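Local coordinates for odorant binding protein 4 (Chrysopa pallens, PDB 6JPM) that probably binds small odorant molecules, as a secreted member of the PBP/GOBP family of insect odorant-binding proteins, at residues G60-M64 with S65-Q69. Residues are numbered along the deposited sequence; the frame is centred on the assembly and turned at random.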
ATOM      1  N   GLY A  60      -4.441 -12.366  -0.156  1.00 24.33           N
ATOM      2  CA  GLY A  60      -3.294 -12.323  -1.040  1.00 20.07           C
ATOM      3  C   GLY A  60      -3.595 -11.915  -2.463  1.00 22.82           C
ATOM      4  O   GLY A  60      -2.752 -12.107  -3.340  1.00 27.59           O
ATOM      5  N   LYS A  61      -4.765 -11.361  -2.718  1.00 24.21           N
ATOM      6  CA  LYS A  61      -5.134 -10.981  -4.099  1.00 22.54           C
ATOM      7  C   LYS A  61      -5.765  -9.591  -4.164  1.00 28.83           C
ATOM      8  O   LYS A  61      -6.541  -9.257  -3.338  1.00 26.02           O
ATOM      9  CB  LYS A  61      -6.055 -12.032  -4.713  1.00 22.07           C
ATOM     10  CG  LYS A  61      -6.478 -11.782  -6.149  1.00 25.23           C
ATOM     11  CD  LYS A  61      -7.411 -12.847  -6.657  1.00 34.41           C
ATOM     12  CE  LYS A  61      -7.579 -12.865  -8.149  1.00 34.72           C
ATOM     13  NZ  LYS A  61      -8.352 -11.692  -8.561  1.00 41.37           N
ATOM     14  N   LEU A  62      -5.388  -8.840  -5.176  1.00 23.92           N
ATOM     15  CA  LEU A  62      -5.926  -7.493  -5.424  1.00 26.99           C
ATOM     16  C   LEU A  62      -7.442  -7.587  -5.622  1.00 32.40           C
ATOM     17  O   LEU A  62      -7.880  -8.379  -6.406  1.00 32.57           O
ATOM     18  CB  LEU A  62      -5.217  -6.901  -6.636  1.00 29.49           C
ATOM     19  CG  LEU A  62      -5.666  -5.507  -7.032  1.00 39.21           C
ATOM     20  CD1 LEU A  62      -5.495  -4.534  -5.884  1.00 34.59           C
ATOM     21  CD2 LEU A  62      -4.901  -5.028  -8.247  1.00 35.05           C
ATOM     22  N   ASP A  63      -8.192  -6.846  -4.834  1.00 34.64           N
ATOM     23  CA  ASP A  63      -9.663  -6.827  -4.944  1.00 36.57           C
ATOM     24  C   ASP A  63     -10.031  -5.635  -5.814  1.00 39.49           C
ATOM     25  O   ASP A  63     -10.163  -4.566  -5.281  1.00 36.27           O
ATOM     26  CB  ASP A  63     -10.357  -6.780  -3.586  1.00 36.53           C
ATOM     27  CG  ASP A  63     -11.866  -6.774  -3.695  1.00 37.73           C
ATOM     28  OD1 ASP A  63     -12.343  -6.561  -4.771  1.00 35.41           O
ATOM     29  OD2 ASP A  63     -12.511  -6.997  -2.708  1.00 38.24           O
ATOM     30  N   MET A  64     -10.151  -5.859  -7.117  1.00 40.20           N
ATOM     31  CA  MET A  64     -10.456  -4.776  -8.047  1.00 41.03           C
ATOM     32  C   MET A  64     -11.777  -4.078  -7.728  1.00 42.44           C
ATOM     33  O   MET A  64     -11.974  -2.936  -8.155  1.00 39.58           O
ATOM     34  CB  MET A  64     -10.475  -5.304  -9.486  1.00 34.39           C
ATOM     35  CG  MET A  64      -9.095  -5.597 -10.061  1.00 46.54           C
ATOM     36  SD  MET A  64      -7.931  -4.203 -10.005  1.00 59.11           S
ATOM     37  CE  MET A  64      -8.916  -2.865 -10.681  1.00 60.30           C
ATOM     38  N   SER A  65     -12.673  -4.723  -6.976  1.00 47.96           N
ATOM     39  CA  SER A  65     -13.909  -4.061  -6.567  1.00 53.15           C
ATOM     40  C   SER A  65     -13.629  -2.974  -5.542  1.00 54.63           C
ATOM     41  O   SER A  65     -14.098  -1.837  -5.684  1.00 60.23           O
ATOM     42  CB  SER A  65     -14.896  -5.079  -5.999  1.00 56.10           C
ATOM     43  OG  SER A  65     -15.171  -6.094  -6.944  1.00 64.96           O
ATOM     44  N   ALA A  66     -12.876  -3.308  -4.490  1.00 48.98           N
ATOM     45  CA  ALA A  66     -12.481  -2.305  -3.507  1.00 42.67           C
ATOM     46  C   ALA A  66     -11.700  -1.171  -4.157  1.00 40.83           C
ATOM     47  O   ALA A  66     -11.816  -0.011  -3.748  1.00 51.29           O
ATOM     48  CB  ALA A  66     -11.651  -2.950  -2.392  1.00 35.30           C
ATOM     49  N   VAL A  67     -10.878  -1.488  -5.156  1.00 35.56           N
ATOM     50  CA  VAL A  67     -10.121  -0.444  -5.836  1.00 38.97           C
ATOM     51  C   VAL A  67     -11.071   0.557  -6.483  1.00 49.49           C
ATOM     52  O   VAL A  67     -10.850   1.774  -6.421  1.00 42.91           O
ATOM     53  CB  VAL A  67      -9.162  -1.068  -6.866  1.00 38.55           C
ATOM     54  CG1 VAL A  67      -8.589  -0.005  -7.779  1.00 38.85           C
ATOM     55  CG2 VAL A  67      -8.043  -1.812  -6.161  1.00 38.40           C
ATOM     56  N   GLU A  68     -12.160   0.067  -7.085  1.00 55.88           N
ATOM     57  CA  GLU A  68     -13.063   0.954  -7.814  1.00 59.28           C
ATOM     58  C   GLU A  68     -13.939   1.783  -6.878  1.00 62.78           C
ATOM     59  O   GLU A  68     -14.214   2.951  -7.167  1.00 67.55           O
ATOM     60  CB  GLU A  68     -13.918   0.146  -8.788  1.00 64.00           C
ATOM     61  CG  GLU A  68     -13.121  -0.401  -9.960  1.00 67.29           C
ATOM     62  CD  GLU A  68     -13.854  -1.492 -10.701  1.00 76.77           C
ATOM     63  OE1 GLU A  68     -15.106  -1.484 -10.685  1.00 81.48           O
ATOM     64  OE2 GLU A  68     -13.182  -2.362 -11.295  1.00 77.67           O
ATOM     65  N   GLN A  69     -14.379   1.211  -5.752  1.00 64.21           N
ATOM     66  CA  GLN A  69     -15.168   1.992  -4.804  1.00 70.21           C
ATOM     67  C   GLN A  69     -14.364   3.161  -4.256  1.00 72.70           C
ATOM     68  O   GLN A  69     -14.913   4.245  -4.020  1.00 83.05           O
ATOM     69  CB  GLN A  69     -15.659   1.111  -3.651  1.00 72.74           C
ATOM     70  CG  GLN A  69     -16.762   1.732  -2.781  1.00 83.54           C
ATOM     71  CD  GLN A  69     -16.254   2.711  -1.714  1.00 93.21           C
ATOM     72  OE1 GLN A  69     -15.049   2.850  -1.490  1.00 95.98           O
ATOM     73  NE2 GLN A  69     -17.185   3.387  -1.047  1.00 94.88           N
TER
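A chi1 of -179° sets CG of D63 anti to the backbone N, beside the carbonyl carbon, and brings OD1 to the backbone N-H groups of S65 and A66 at the start of helix 64-70. This is an N-cap: D63 OD1 accepts from S65 N at 2.9 Å. That donor comes in on the anti side, 28° out of the carboxylate plane. A66 N binds the same D63 OD1 more weakly, at 3.3 Å. The backbone carbonyl of the capping residue makes the first i to i+4 bond of the helix, V67 N to D63 O at 3.2 Å, and E68 N to M64 O follows. On the inner side, L62 CD1 touches V67 CG2 at 3.7 Å, the two side chains crossing at about a right angle. M64, bent at chi2 and chi3, runs alongside V67 and brings CE to 4.1 Å from V67 CG1; both residues also touch I86 of helix 76-89, while L62 and V67 share I56. D63 is the single residue between strand 61-62 and helix 64-70, joining the antiparallel pair 57-58 and 61-62 to the helix. With an alanine at D63, the N-H groups of S65 and A66 would probably lose their side-chain acceptor, and the first turn its cap. One carboxylate oxygen gripping two N-H groups at a helix N-terminus would be expected to interact favourably with the helix dipole, which probably favours the ionised form of D63.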